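Local coordinates for protein putative citrate lyase, alfa subunit (Streptococcus mutans, PDB 2HJ0) that is a putative citrate lyase alpha subunit, an alpha/beta protein of the CitF family built around two large mixed sheets, at residues A260-Y269 with A407-P415; V441-I449 with V465-K476. All coordinates share one frame; numbering follows the deposited sequence.

Contact 1: residues A260-Y269 with A407-P415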
ATOM      1  N   ALA A 260      13.974  30.657 -17.631  1.00 14.35           N
ATOM      2  CA  ALA A 260      13.713  29.766 -16.507  1.00 12.14           C
ATOM      3  C   ALA A 260      14.803  28.703 -16.370  1.00 10.26           C
ATOM      4  O   ALA A 260      15.308  28.453 -15.273  1.00  8.97           O
ATOM      5  CB  ALA A 260      12.353  29.105 -16.674  1.00 12.44           C
ATOM      6  N   ALA A 261      15.167  28.077 -17.484  1.00  8.44           N
ATOM      7  CA  ALA A 261      16.206  27.051 -17.461  1.00  6.86           C
ATOM      8  C   ALA A 261      17.558  27.608 -17.012  1.00  6.92           C
ATOM      9  O   ALA A 261      18.306  26.924 -16.310  1.00  4.25           O
ATOM     10  CB  ALA A 261      16.335  26.407 -18.825  1.00  6.15           C
ATOM     11  N   LYS A 262      17.869  28.847 -17.409  1.00  7.55           N
ATOM     12  CA  LYS A 262      19.139  29.464 -17.024  1.00  8.42           C
ATOM     13  C   LYS A 262      19.167  29.687 -15.523  1.00  7.68           C
ATOM     14  O   LYS A 262      20.221  29.600 -14.896  1.00  7.07           O
ATOM     15  CB  LYS A 262      19.360  30.797 -17.744  1.00  9.90           C
ATOM     16  CG  LYS A 262      19.784  30.674 -19.201  1.00 14.30           C
ATOM     17  CD  LYS A 262      19.778  32.047 -19.915  1.00 16.36           C
ATOM     18  CE  LYS A 262      20.042  31.945 -21.430  1.00 16.07           C
ATOM     19  NZ  LYS A 262      19.849  33.264 -22.108  1.00 16.01           N
ATOM     20  N   VAL A 263      18.008  29.964 -14.943  1.00  6.81           N
ATOM     21  CA  VAL A 263      17.959  30.169 -13.508  1.00  7.24           C
ATOM     22  C   VAL A 263      18.251  28.836 -12.806  1.00  7.49           C
ATOM     23  O   VAL A 263      19.031  28.793 -11.857  1.00  6.68           O
ATOM     24  CB  VAL A 263      16.594  30.728 -13.069  1.00  7.27           C
ATOM     25  CG1 VAL A 263      16.555  30.880 -11.563  1.00  6.26           C
ATOM     26  CG2 VAL A 263      16.350  32.062 -13.737  1.00  7.20           C
ATOM     27  N   ILE A 264      17.649  27.756 -13.298  1.00  7.37           N
ATOM     28  CA  ILE A 264      17.842  26.421 -12.735  1.00  9.12           C
ATOM     29  C   ILE A 264      19.278  25.936 -12.921  1.00 10.54           C
ATOM     30  O   ILE A 264      19.941  25.530 -11.963  1.00 10.14           O
ATOM     31  CB  ILE A 264      16.884  25.381 -13.411  1.00 11.46           C
ATOM     32  CG1 ILE A 264      15.425  25.746 -13.121  1.00 12.98           C
ATOM     33  CG2 ILE A 264      17.147  23.972 -12.896  1.00  9.48           C
ATOM     34  CD1 ILE A 264      14.445  25.024 -14.002  1.00 10.43           C
ATOM     35  N   THR A 265      19.763  25.969 -14.157  1.00 12.02           N
ATOM     36  CA  THR A 265      21.125  25.526 -14.429  1.00 13.34           C
ATOM     37  C   THR A 265      22.198  26.430 -13.829  1.00 12.99           C
ATOM     38  O   THR A 265      23.368  26.098 -13.879  1.00 14.31           O
ATOM     39  CB  THR A 265      21.376  25.415 -15.922  1.00 14.01           C
ATOM     40  OG1 THR A 265      21.119  26.680 -16.540  1.00 15.92           O
ATOM     41  CG2 THR A 265      20.466  24.364 -16.521  1.00 14.64           C
ATOM     42  N   SER A 266      21.819  27.571 -13.265  1.00 13.33           N
ATOM     43  CA  SER A 266      22.815  28.433 -12.652  1.00 13.71           C
ATOM     44  C   SER A 266      22.587  28.454 -11.155  1.00 13.80           C
ATOM     45  O   SER A 266      23.288  29.140 -10.423  1.00 14.90           O
ATOM     46  CB  SER A 266      22.722  29.869 -13.169  1.00 15.53           C
ATOM     47  OG  SER A 266      22.970  29.955 -14.561  1.00 17.39           O
ATOM     48  N   SER A 267      21.604  27.702 -10.688  1.00 13.28           N
ATOM     49  CA  SER A 267      21.307  27.695  -9.268  1.00 13.09           C
ATOM     50  C   SER A 267      22.273  26.802  -8.510  1.00 13.55           C
ATOM     51  O   SER A 267      22.935  25.948  -9.096  1.00 13.80           O
ATOM     52  CB  SER A 267      19.870  27.218  -9.036  1.00 13.12           C
ATOM     53  OG  SER A 267      19.755  25.817  -9.214  1.00 11.20           O
ATOM     54  N   PRO A 268      22.360  26.980  -7.183  1.00 14.38           N
ATOM     55  CA  PRO A 268      23.263  26.154  -6.376  1.00 14.71           C
ATOM     56  C   PRO A 268      22.705  24.747  -6.167  1.00 14.44           C
ATOM     57  O   PRO A 268      23.162  24.025  -5.295  1.00 15.38           O
ATOM     58  CB  PRO A 268      23.335  26.921  -5.064  1.00 13.43           C
ATOM     59  CG  PRO A 268      21.932  27.413  -4.942  1.00 14.49           C
ATOM     60  CD  PRO A 268      21.649  27.950  -6.331  1.00 13.01           C
ATOM     61  N   TYR A 269      21.724  24.361  -6.974  1.00 14.81           N
ATOM     62  CA  TYR A 269      21.108  23.047  -6.840  1.00 14.90           C
ATOM     63  C   TYR A 269      21.374  22.224  -8.095  1.00 15.63           C
ATOM     64  O   TYR A 269      21.156  21.006  -8.125  1.00 16.50           O
ATOM     65  CB  TYR A 269      19.606  23.205  -6.629  1.00 13.27           C
ATOM     66  CG  TYR A 269      19.239  24.113  -5.476  1.00 13.69           C
ATOM     67  CD1 TYR A 269      19.317  23.665  -4.156  1.00 12.32           C
ATOM     68  CD2 TYR A 269      18.810  25.426  -5.707  1.00 13.68           C
ATOM     69  CE1 TYR A 269      18.966  24.504  -3.086  1.00 13.90           C
ATOM     70  CE2 TYR A 269      18.458  26.276  -4.648  1.00 14.69           C
ATOM     71  CZ  TYR A 269      18.536  25.807  -3.338  1.00 14.74           C
ATOM     72  OH  TYR A 269      18.173  26.627  -2.290  1.00 13.65           O
ATOM     73  N   ALA A 407       9.794  22.469  -2.420  1.00 11.11           N
ATOM     74  CA  ALA A 407      10.955  22.700  -3.279  1.00 11.78           C
ATOM     75  C   ALA A 407      11.997  23.643  -2.667  1.00 12.76           C
ATOM     76  O   ALA A 407      11.657  24.592  -1.968  1.00 12.83           O
ATOM     77  CB  ALA A 407      10.492  23.235  -4.624  1.00 12.13           C
ATOM     78  N   LYS A 408      13.267  23.353  -2.927  1.00 13.08           N
ATOM     79  CA  LYS A 408      14.361  24.156  -2.422  1.00 13.39           C
ATOM     80  C   LYS A 408      14.258  25.498  -3.096  1.00 14.20           C
ATOM     81  O   LYS A 408      14.559  26.526  -2.510  1.00 14.58           O
ATOM     82  CB  LYS A 408      15.710  23.561  -2.811  1.00 16.20           C
ATOM     83  CG  LYS A 408      16.000  22.157  -2.329  1.00 17.84           C
ATOM     84  CD  LYS A 408      16.241  22.099  -0.848  1.00 19.83           C
ATOM     85  CE  LYS A 408      16.912  20.782  -0.493  1.00 23.04           C
ATOM     86  NZ  LYS A 408      16.115  19.602  -0.945  1.00 23.92           N
HETATM   87  N   MSE A 409      13.866  25.486  -4.361  1.00 15.65           N
HETATM   88  CA  MSE A 409      13.733  26.729  -5.107  1.00 16.87           C
HETATM   89  C   MSE A 409      12.533  26.691  -6.037  1.00 16.67           C
HETATM   90  O   MSE A 409      12.490  25.919  -6.998  1.00 16.13           O
HETATM   91  CB  MSE A 409      15.005  27.004  -5.901  1.00 16.40           C
HETATM   92  CG  MSE A 409      14.936  28.256  -6.746  1.00 19.27           C
HETATM   93 SE   MSE A 409      16.617  28.524  -7.668  1.00 22.81          SE
HETATM   94  CE  MSE A 409      16.411  27.222  -9.061  1.00 18.33           C
ATOM     95  N   SER A 410      11.562  27.546  -5.736  1.00 16.87           N
ATOM     96  CA  SER A 410      10.337  27.638  -6.510  1.00 17.34           C
ATOM     97  C   SER A 410      10.381  28.698  -7.596  1.00 16.66           C
ATOM     98  O   SER A 410      10.658  29.867  -7.325  1.00 15.54           O
ATOM     99  CB  SER A 410       9.159  27.927  -5.583  1.00 18.04           C
ATOM    100  OG  SER A 410       8.770  26.757  -4.895  1.00 22.15           O
ATOM    101  N   LEU A 411      10.102  28.284  -8.828  1.00 16.34           N
ATOM    102  CA  LEU A 411      10.073  29.217  -9.946  1.00 14.99           C
ATOM    103  C   LEU A 411       8.649  29.384 -10.427  1.00 15.31           C
ATOM    104  O   LEU A 411       7.944  28.404 -10.650  1.00 16.11           O
ATOM    105  CB  LEU A 411      10.921  28.717 -11.111  1.00 14.20           C
ATOM    106  CG  LEU A 411      12.294  29.358 -11.249  1.00 14.71           C
ATOM    107  CD1 LEU A 411      13.125  28.987 -10.024  1.00 16.62           C
ATOM    108  CD2 LEU A 411      12.966  28.879 -12.526  1.00 13.91           C
ATOM    109  N   VAL A 412       8.216  30.627 -10.564  1.00 15.21           N
ATOM    110  CA  VAL A 412       6.881  30.905 -11.071  1.00 14.83           C
ATOM    111  C   VAL A 412       7.091  31.714 -12.353  1.00 15.21           C
ATOM    112  O   VAL A 412       7.409  32.910 -12.318  1.00 13.65           O
ATOM    113  CB  VAL A 412       6.020  31.720 -10.052  1.00 14.30           C
ATOM    114  CG1 VAL A 412       4.712  32.149 -10.692  1.00 12.50           C
ATOM    115  CG2 VAL A 412       5.732  30.874  -8.817  1.00 12.22           C
ATOM    116  N   ILE A 413       6.950  31.046 -13.491  1.00 15.62           N
ATOM    117  CA  ILE A 413       7.131  31.723 -14.761  1.00 16.54           C
ATOM    118  C   ILE A 413       5.795  31.996 -15.422  1.00 17.00           C
ATOM    119  O   ILE A 413       4.867  31.200 -15.317  1.00 18.05           O
ATOM    120  CB  ILE A 413       8.018  30.896 -15.723  1.00 17.01           C
ATOM    121  CG1 ILE A 413       7.262  29.669 -16.229  1.00 16.54           C
ATOM    122  CG2 ILE A 413       9.282  30.451 -15.011  1.00 16.26           C
ATOM    123  CD1 ILE A 413       8.027  28.899 -17.271  1.00 17.38           C
ATOM    124  N   SER A 414       5.706  33.139 -16.091  1.00 18.61           N
ATOM    125  CA  SER A 414       4.484  33.548 -16.780  1.00 20.33           C
ATOM    126  C   SER A 414       4.625  34.873 -17.537  1.00 20.59           C
ATOM    127  O   SER A 414       5.222  35.831 -17.035  1.00 18.98           O
ATOM    128  CB  SER A 414       3.324  33.679 -15.803  1.00 19.40           C
ATOM    129  OG  SER A 414       2.241  34.298 -16.469  1.00 19.85           O
ATOM    130  N   PRO A 415       4.044  34.950 -18.748  1.00 21.10           N
ATOM    131  CA  PRO A 415       4.142  36.185 -19.529  1.00 21.89           C
ATOM    132  C   PRO A 415       3.739  37.391 -18.704  1.00 22.82           C
ATOM    133  O   PRO A 415       2.948  37.290 -17.769  1.00 22.67           O
ATOM    134  CB  PRO A 415       3.212  35.931 -20.707  1.00 20.58           C
ATOM    135  CG  PRO A 415       2.216  34.985 -20.146  1.00 22.20           C
ATOM    136  CD  PRO A 415       3.060  34.038 -19.347  1.00 21.04           C
TER

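Contact 2: residues V441-I449 with V465-K476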
ATOM      1  N   VAL A 441      10.671  34.581  -9.842  1.00 10.82           N
ATOM      2  CA  VAL A 441       9.634  34.788 -10.834  1.00 11.69           C
ATOM      3  C   VAL A 441      10.328  35.057 -12.175  1.00 12.87           C
ATOM      4  O   VAL A 441      11.285  35.828 -12.241  1.00 13.18           O
ATOM      5  CB  VAL A 441       8.735  35.986 -10.435  1.00 10.36           C
ATOM      6  CG1 VAL A 441       7.834  36.387 -11.587  1.00 10.03           C
ATOM      7  CG2 VAL A 441       7.899  35.621  -9.232  1.00  8.24           C
ATOM      8  N   VAL A 442       9.858  34.406 -13.236  1.00 13.68           N
ATOM      9  CA  VAL A 442      10.449  34.579 -14.560  1.00 14.16           C
ATOM     10  C   VAL A 442       9.416  35.076 -15.578  1.00 14.98           C
ATOM     11  O   VAL A 442       8.327  34.514 -15.689  1.00 14.63           O
ATOM     12  CB  VAL A 442      11.051  33.247 -15.066  1.00 13.58           C
ATOM     13  CG1 VAL A 442      11.734  33.447 -16.410  1.00 12.98           C
ATOM     14  CG2 VAL A 442      12.035  32.703 -14.044  1.00 12.86           C
ATOM     15  N   THR A 443       9.771  36.132 -16.310  1.00 15.87           N
ATOM     16  CA  THR A 443       8.906  36.721 -17.333  1.00 17.50           C
ATOM     17  C   THR A 443       9.711  36.917 -18.615  1.00 17.94           C
ATOM     18  O   THR A 443      10.869  36.509 -18.684  1.00 18.42           O
ATOM     19  CB  THR A 443       8.380  38.090 -16.895  1.00 18.28           C
ATOM     20  OG1 THR A 443       9.460  39.033 -16.866  1.00 19.96           O
ATOM     21  CG2 THR A 443       7.762  37.999 -15.517  1.00 17.59           C
ATOM     22  N   GLU A 444       9.123  37.543 -19.630  1.00 18.75           N
ATOM     23  CA  GLU A 444       9.876  37.741 -20.869  1.00 18.99           C
ATOM     24  C   GLU A 444      10.753  38.985 -20.774  1.00 18.93           C
ATOM     25  O   GLU A 444      11.574  39.264 -21.646  1.00 16.96           O
ATOM     26  CB  GLU A 444       8.935  37.825 -22.078  1.00 17.85           C
ATOM     27  CG  GLU A 444       8.135  39.107 -22.233  1.00 20.68           C
ATOM     28  CD  GLU A 444       6.911  39.193 -21.320  1.00 21.64           C
ATOM     29  OE1 GLU A 444       5.998  39.980 -21.640  1.00 22.23           O
ATOM     30  OE2 GLU A 444       6.856  38.492 -20.295  1.00 20.89           O
ATOM     31  N   VAL A 445      10.592  39.707 -19.673  1.00 20.34           N
ATOM     32  CA  VAL A 445      11.339  40.924 -19.436  1.00 20.97           C
ATOM     33  C   VAL A 445      12.488  40.674 -18.470  1.00 21.69           C
ATOM     34  O   VAL A 445      13.384  41.507 -18.319  1.00 22.95           O
ATOM     35  CB  VAL A 445      10.410  41.995 -18.878  1.00 20.60           C
ATOM     36  CG1 VAL A 445      11.158  43.292 -18.672  1.00 21.49           C
ATOM     37  CG2 VAL A 445       9.262  42.198 -19.847  1.00 22.21           C
ATOM     38  N   GLY A 446      12.468  39.514 -17.824  1.00 21.00           N
ATOM     39  CA  GLY A 446      13.523  39.192 -16.891  1.00 18.87           C
ATOM     40  C   GLY A 446      13.082  38.381 -15.696  1.00 18.73           C
ATOM     41  O   GLY A 446      11.971  37.860 -15.644  1.00 18.25           O
ATOM     42  N   ILE A 447      13.980  38.304 -14.720  1.00 19.10           N
ATOM     43  CA  ILE A 447      13.793  37.556 -13.483  1.00 17.52           C
ATOM     44  C   ILE A 447      13.573  38.471 -12.278  1.00 16.55           C
ATOM     45  O   ILE A 447      14.162  39.543 -12.205  1.00 16.28           O
ATOM     46  CB  ILE A 447      15.052  36.676 -13.247  1.00 19.12           C
ATOM     47  CG1 ILE A 447      14.787  35.270 -13.769  1.00 20.57           C
ATOM     48  CG2 ILE A 447      15.475  36.679 -11.786  1.00 18.78           C
ATOM     49  CD1 ILE A 447      14.450  35.250 -15.225  1.00 23.27           C
ATOM     50  N   ALA A 448      12.722  38.047 -11.344  1.00 15.24           N
ATOM     51  CA  ALA A 448      12.465  38.807 -10.119  1.00 14.30           C
ATOM     52  C   ALA A 448      12.706  37.862  -8.937  1.00 13.64           C
ATOM     53  O   ALA A 448      11.924  36.948  -8.693  1.00 13.37           O
ATOM     54  CB  ALA A 448      11.042  39.327 -10.093  1.00 13.69           C
ATOM     55  N   ILE A 449      13.798  38.075  -8.211  1.00 13.01           N
ATOM     56  CA  ILE A 449      14.123  37.214  -7.080  1.00 12.69           C
ATOM     57  C   ILE A 449      13.509  37.730  -5.785  1.00 13.95           C
ATOM     58  O   ILE A 449      13.729  38.878  -5.393  1.00 12.85           O
ATOM     59  CB  ILE A 449      15.649  37.114  -6.864  1.00 11.96           C
ATOM     60  CG1 ILE A 449      16.347  36.726  -8.166  1.00 11.42           C
ATOM     61  CG2 ILE A 449      15.952  36.074  -5.796  1.00 10.23           C
ATOM     62  CD1 ILE A 449      17.853  36.781  -8.079  1.00 10.24           C
ATOM     63  N   VAL A 465      21.103  37.658 -17.018  1.00 19.13           N
ATOM     64  CA  VAL A 465      19.685  37.703 -17.334  1.00 19.33           C
ATOM     65  C   VAL A 465      19.147  38.931 -16.631  1.00 19.36           C
ATOM     66  O   VAL A 465      19.454  39.167 -15.468  1.00 20.38           O
ATOM     67  CB  VAL A 465      18.928  36.455 -16.817  1.00 19.86           C
ATOM     68  CG1 VAL A 465      17.431  36.732 -16.815  1.00 19.83           C
ATOM     69  CG2 VAL A 465      19.226  35.247 -17.707  1.00 17.73           C
ATOM     70  N   PRO A 466      18.328  39.726 -17.327  1.00 18.56           N
ATOM     71  CA  PRO A 466      17.785  40.933 -16.695  1.00 16.94           C
ATOM     72  C   PRO A 466      17.056  40.635 -15.407  1.00 16.53           C
ATOM     73  O   PRO A 466      16.179  39.786 -15.365  1.00 17.08           O
ATOM     74  CB  PRO A 466      16.890  41.530 -17.783  1.00 15.96           C
ATOM     75  CG  PRO A 466      16.511  40.351 -18.617  1.00 17.89           C
ATOM     76  CD  PRO A 466      17.764  39.515 -18.670  1.00 17.23           C
ATOM     77  N   GLN A 467      17.451  41.320 -14.343  1.00 17.09           N
ATOM     78  CA  GLN A 467      16.823  41.130 -13.043  1.00 17.69           C
ATOM     79  C   GLN A 467      16.104  42.401 -12.571  1.00 19.14           C
ATOM     80  O   GLN A 467      16.623  43.504 -12.715  1.00 20.38           O
ATOM     81  CB  GLN A 467      17.879  40.728 -12.020  1.00 16.26           C
ATOM     82  CG  GLN A 467      18.580  39.436 -12.364  1.00 15.09           C
ATOM     83  CD  GLN A 467      19.624  39.054 -11.348  1.00 13.68           C
ATOM     84  OE1 GLN A 467      19.375  39.100 -10.146  1.00 15.47           O
ATOM     85  NE2 GLN A 467      20.797  38.662 -11.822  1.00 11.09           N
ATOM     86  N   LEU A 468      14.914  42.243 -12.002  1.00 19.29           N
ATOM     87  CA  LEU A 468      14.158  43.378 -11.513  1.00 18.46           C
ATOM     88  C   LEU A 468      13.470  43.021 -10.202  1.00 19.58           C
ATOM     89  O   LEU A 468      13.655  41.926  -9.659  1.00 19.36           O
ATOM     90  CB  LEU A 468      13.102  43.809 -12.537  1.00 18.76           C
ATOM     91  CG  LEU A 468      13.483  43.861 -14.013  1.00 20.01           C
ATOM     92  CD1 LEU A 468      13.494  42.436 -14.557  1.00 21.81           C
ATOM     93  CD2 LEU A 468      12.483  44.686 -14.800  1.00 18.96           C
ATOM     94  N   THR A 469      12.676  43.961  -9.699  1.00 20.16           N
ATOM     95  CA  THR A 469      11.924  43.767  -8.467  1.00 20.47           C
ATOM     96  C   THR A 469      10.511  43.402  -8.883  1.00 20.29           C
ATOM     97  O   THR A 469      10.090  43.733  -9.986  1.00 21.22           O
ATOM     98  CB  THR A 469      11.856  45.063  -7.642  1.00 21.26           C
ATOM     99  OG1 THR A 469      11.121  46.052  -8.372  1.00 21.62           O
ATOM    100  CG2 THR A 469      13.253  45.589  -7.350  1.00 20.34           C
ATOM    101  N   ILE A 470       9.775  42.727  -8.013  1.00 20.55           N
ATOM    102  CA  ILE A 470       8.409  42.361  -8.349  1.00 20.85           C
ATOM    103  C   ILE A 470       7.601  43.639  -8.640  1.00 21.91           C
ATOM    104  O   ILE A 470       6.721  43.635  -9.501  1.00 22.06           O
ATOM    105  CB  ILE A 470       7.753  41.515  -7.196  1.00 19.95           C
ATOM    106  CG1 ILE A 470       6.412  40.945  -7.641  1.00 18.56           C
ATOM    107  CG2 ILE A 470       7.533  42.372  -5.972  1.00 19.80           C
ATOM    108  CD1 ILE A 470       6.493  40.049  -8.849  1.00 17.48           C
ATOM    109  N   GLU A 471       7.914  44.737  -7.952  1.00 23.00           N
ATOM    110  CA  GLU A 471       7.192  45.990  -8.185  1.00 25.69           C
ATOM    111  C   GLU A 471       7.414  46.512  -9.596  1.00 25.06           C
ATOM    112  O   GLU A 471       6.503  47.069 -10.218  1.00 25.25           O
ATOM    113  CB  GLU A 471       7.609  47.080  -7.191  1.00 27.82           C
ATOM    114  CG  GLU A 471       7.196  46.833  -5.745  1.00 31.35           C
ATOM    115  CD  GLU A 471       8.052  45.772  -5.059  1.00 33.60           C
ATOM    116  OE1 GLU A 471       9.293  45.778  -5.266  1.00 32.35           O
ATOM    117  OE2 GLU A 471       7.478  44.948  -4.300  1.00 35.20           O
ATOM    118  N   GLU A 472       8.630  46.345 -10.101  1.00 24.91           N
ATOM    119  CA  GLU A 472       8.941  46.803 -11.449  1.00 24.59           C
ATOM    120  C   GLU A 472       8.198  45.999 -12.501  1.00 24.60           C
ATOM    121  O   GLU A 472       7.822  46.539 -13.540  1.00 26.01           O
ATOM    122  CB  GLU A 472      10.437  46.726 -11.704  1.00 24.13           C
ATOM    123  CG  GLU A 472      11.214  47.710 -10.885  1.00 26.56           C
ATOM    124  CD  GLU A 472      12.700  47.552 -11.073  1.00 28.50           C
ATOM    125  OE1 GLU A 472      13.191  46.410 -10.948  1.00 27.76           O
ATOM    126  OE2 GLU A 472      13.384  48.565 -11.338  1.00 29.58           O
ATOM    127  N   LEU A 473       7.986  44.714 -12.235  1.00 23.67           N
ATOM    128  CA  LEU A 473       7.261  43.867 -13.168  1.00 23.66           C
ATOM    129  C   LEU A 473       5.810  44.333 -13.275  1.00 23.74           C
ATOM    130  O   LEU A 473       5.237  44.352 -14.358  1.00 21.01           O
ATOM    131  CB  LEU A 473       7.300  42.408 -12.707  1.00 23.93           C
ATOM    132  CG  LEU A 473       8.636  41.689 -12.861  1.00 23.90           C
ATOM    133  CD1 LEU A 473       8.503  40.264 -12.356  1.00 23.54           C
ATOM    134  CD2 LEU A 473       9.063  41.691 -14.326  1.00 23.73           C
ATOM    135  N   LYS A 474       5.236  44.708 -12.135  1.00 24.48           N
ATOM    136  CA  LYS A 474       3.865  45.174 -12.079  1.00 25.80           C
ATOM    137  C   LYS A 474       3.730  46.463 -12.878  1.00 27.86           C
ATOM    138  O   LYS A 474       2.841  46.589 -13.725  1.00 28.65           O
ATOM    139  CB  LYS A 474       3.449  45.397 -10.628  1.00 25.24           C
ATOM    140  CG  LYS A 474       1.990  45.760 -10.447  1.00 26.21           C
ATOM    141  CD  LYS A 474       1.765  47.252 -10.553  1.00 25.13           C
ATOM    142  CE  LYS A 474       2.394  47.955  -9.382  1.00 25.66           C
ATOM    143  NZ  LYS A 474       2.242  49.417  -9.500  1.00 29.96           N
ATOM    144  N   GLU A 475       4.618  47.417 -12.619  1.00 29.18           N
ATOM    145  CA  GLU A 475       4.597  48.694 -13.329  1.00 31.19           C
ATOM    146  C   GLU A 475       4.795  48.466 -14.816  1.00 30.69           C
ATOM    147  O   GLU A 475       4.133  49.081 -15.657  1.00 30.77           O
ATOM    148  CB  GLU A 475       5.701  49.601 -12.793  1.00 32.47           C
ATOM    149  CG  GLU A 475       5.515  49.946 -11.336  1.00 36.49           C
ATOM    150  CD  GLU A 475       6.808  50.368 -10.638  1.00 39.67           C
ATOM    151  OE1 GLU A 475       6.745  50.636  -9.405  1.00 39.29           O
ATOM    152  OE2 GLU A 475       7.876  50.427 -11.312  1.00 40.22           O
ATOM    153  N   LYS A 476       5.711  47.560 -15.123  1.00 31.44           N
ATOM    154  CA  LYS A 476       6.039  47.193 -16.493  1.00 32.03           C
ATOM    155  C   LYS A 476       4.798  46.585 -17.177  1.00 32.04           C
ATOM    156  O   LYS A 476       4.662  46.646 -18.403  1.00 30.73           O
ATOM    157  CB  LYS A 476       7.211  46.201 -16.451  1.00 32.59           C
ATOM    158  CG  LYS A 476       7.756  45.734 -17.784  1.00 34.31           C
ATOM    159  CD  LYS A 476       8.563  46.804 -18.491  1.00 35.29           C
ATOM    160  CE  LYS A 476       9.040  46.300 -19.865  1.00 35.77           C
ATOM    161  NZ  LYS A 476       7.902  45.849 -20.742  1.00 32.39           N
TER

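Contact 1: residues A260-Y269 with A407-P415
The ring of Y269 lies between K408 and P268: K408 CB sits over one face, 3.8 Å from the ring centroid in a CH-pi contact, and P268 CG lies above the other face, offset toward the rim. At the ring edge comes the selenium of M409 (selenomethionine), 5.3 Å from the centroid, a Met-aromatic contact, while M409 CB approaches Y269 CE2 obliquely at 3.7 Å. The M409 chain runs straight from the backbone to SE and then bends (chi3 77°), which brings its methyl CE to 3.5 Å from S267 CB. S267 OG, placed between the backbone N and the carbonyl carbon (chi1 75°), reaches back to I264 O at 2.8 Å and meets it in the carbonyl plane, on a lone pair; S267 N uses the same oxygen, so two donors hold it. Further along, L411 CD2 rests against V263 CB, I264 CG1 and A260 O, and A260 CB lies 3.7 Å from I413 CG2, the small alanine letting the helix come close to a beta-branched residue. Helix 260-265 runs nearly antiparallel (170°) to strand 409-413, consistent with a helix lying on the parallel part of a mixed sheet in a Rossmann-like alpha/beta fold. No hydrogen bond links the segments: cohesion is apolar and aromatic, and R453 hydrogen-bonds both Y269 OH and the backbone O of K408, tying the two partners together from outside.

Contact 2: residues V441-I449 with V465-K476
I447 and Q467 form a parallel bridge, in which I447 N donates to P466 O at 2.7 Å and I447 O accepts from L468 N at 2.8 Å, both bonds nearly straight. The loop before it joins strands 441-442 and 447-449 as an antiparallel hairpin. T443 OG1 accepts from V445 N in an ST turn and donates to G446 O, which also receives T443 N. At G446 (phi 146°) a CB would run into P466 O and the carbonyl O of V445, so the residue with no side chain suits the place. On one face of the sheet, L473 brings its two methyls to the hairpin from helix 470-476. Its CD1 lies 3.5 Å from A448 CB, where a small residue admits a close helix. The L473 and V441 side chains run past each other in opposite directions, CD1 4.0 Å from V441 CG1; L473 and T443 reach tip to tip, CD2 near OG1 and CG2. One turn later K476 lays its aliphatic part on V445, CE being 3.9 Å from V445 CG1, so a long residue suits this exposed border. The helix starts with a capping box: T469 OG1 accepts from E472 N, while E472 OE1 takes T469 N on its anti side. On the other face, I447 CD1 packs on V465 CG1, and Q467 OE1 lies against I449 CD1 while NE2 of the same amide hydrogen-bonds F460 O. That face lies against helix 251-265, with I447 on V263 and V465 on Y259. Strand 447-449, helix 454-459 and the weakly bonded strand 467-468 form a beta-alpha-beta unit at this edge of the sheet.

Overall arrangement
Both contacts belong to the nine-stranded mixed sheet, their centres about 14 Å apart. Strand 409-413 of contact 1 is the direct neighbour of strand 440-442, most of which lies in contact 2; V442 N and V412 O, 3.0 Å apart, probably form one of the hydrogen bonds that join them. Helix 251-265 spans both, for V263 packs on L411 in the first and on I447 in the second. Contact 1 is the more buried, a helix-on-sheet interface without a hydrogen bond across it. Contact 2, at the sheet's edge and partly exposed, combines backbone hydrogen bonds, a capped helix and a lysine border with apolar packing around L473.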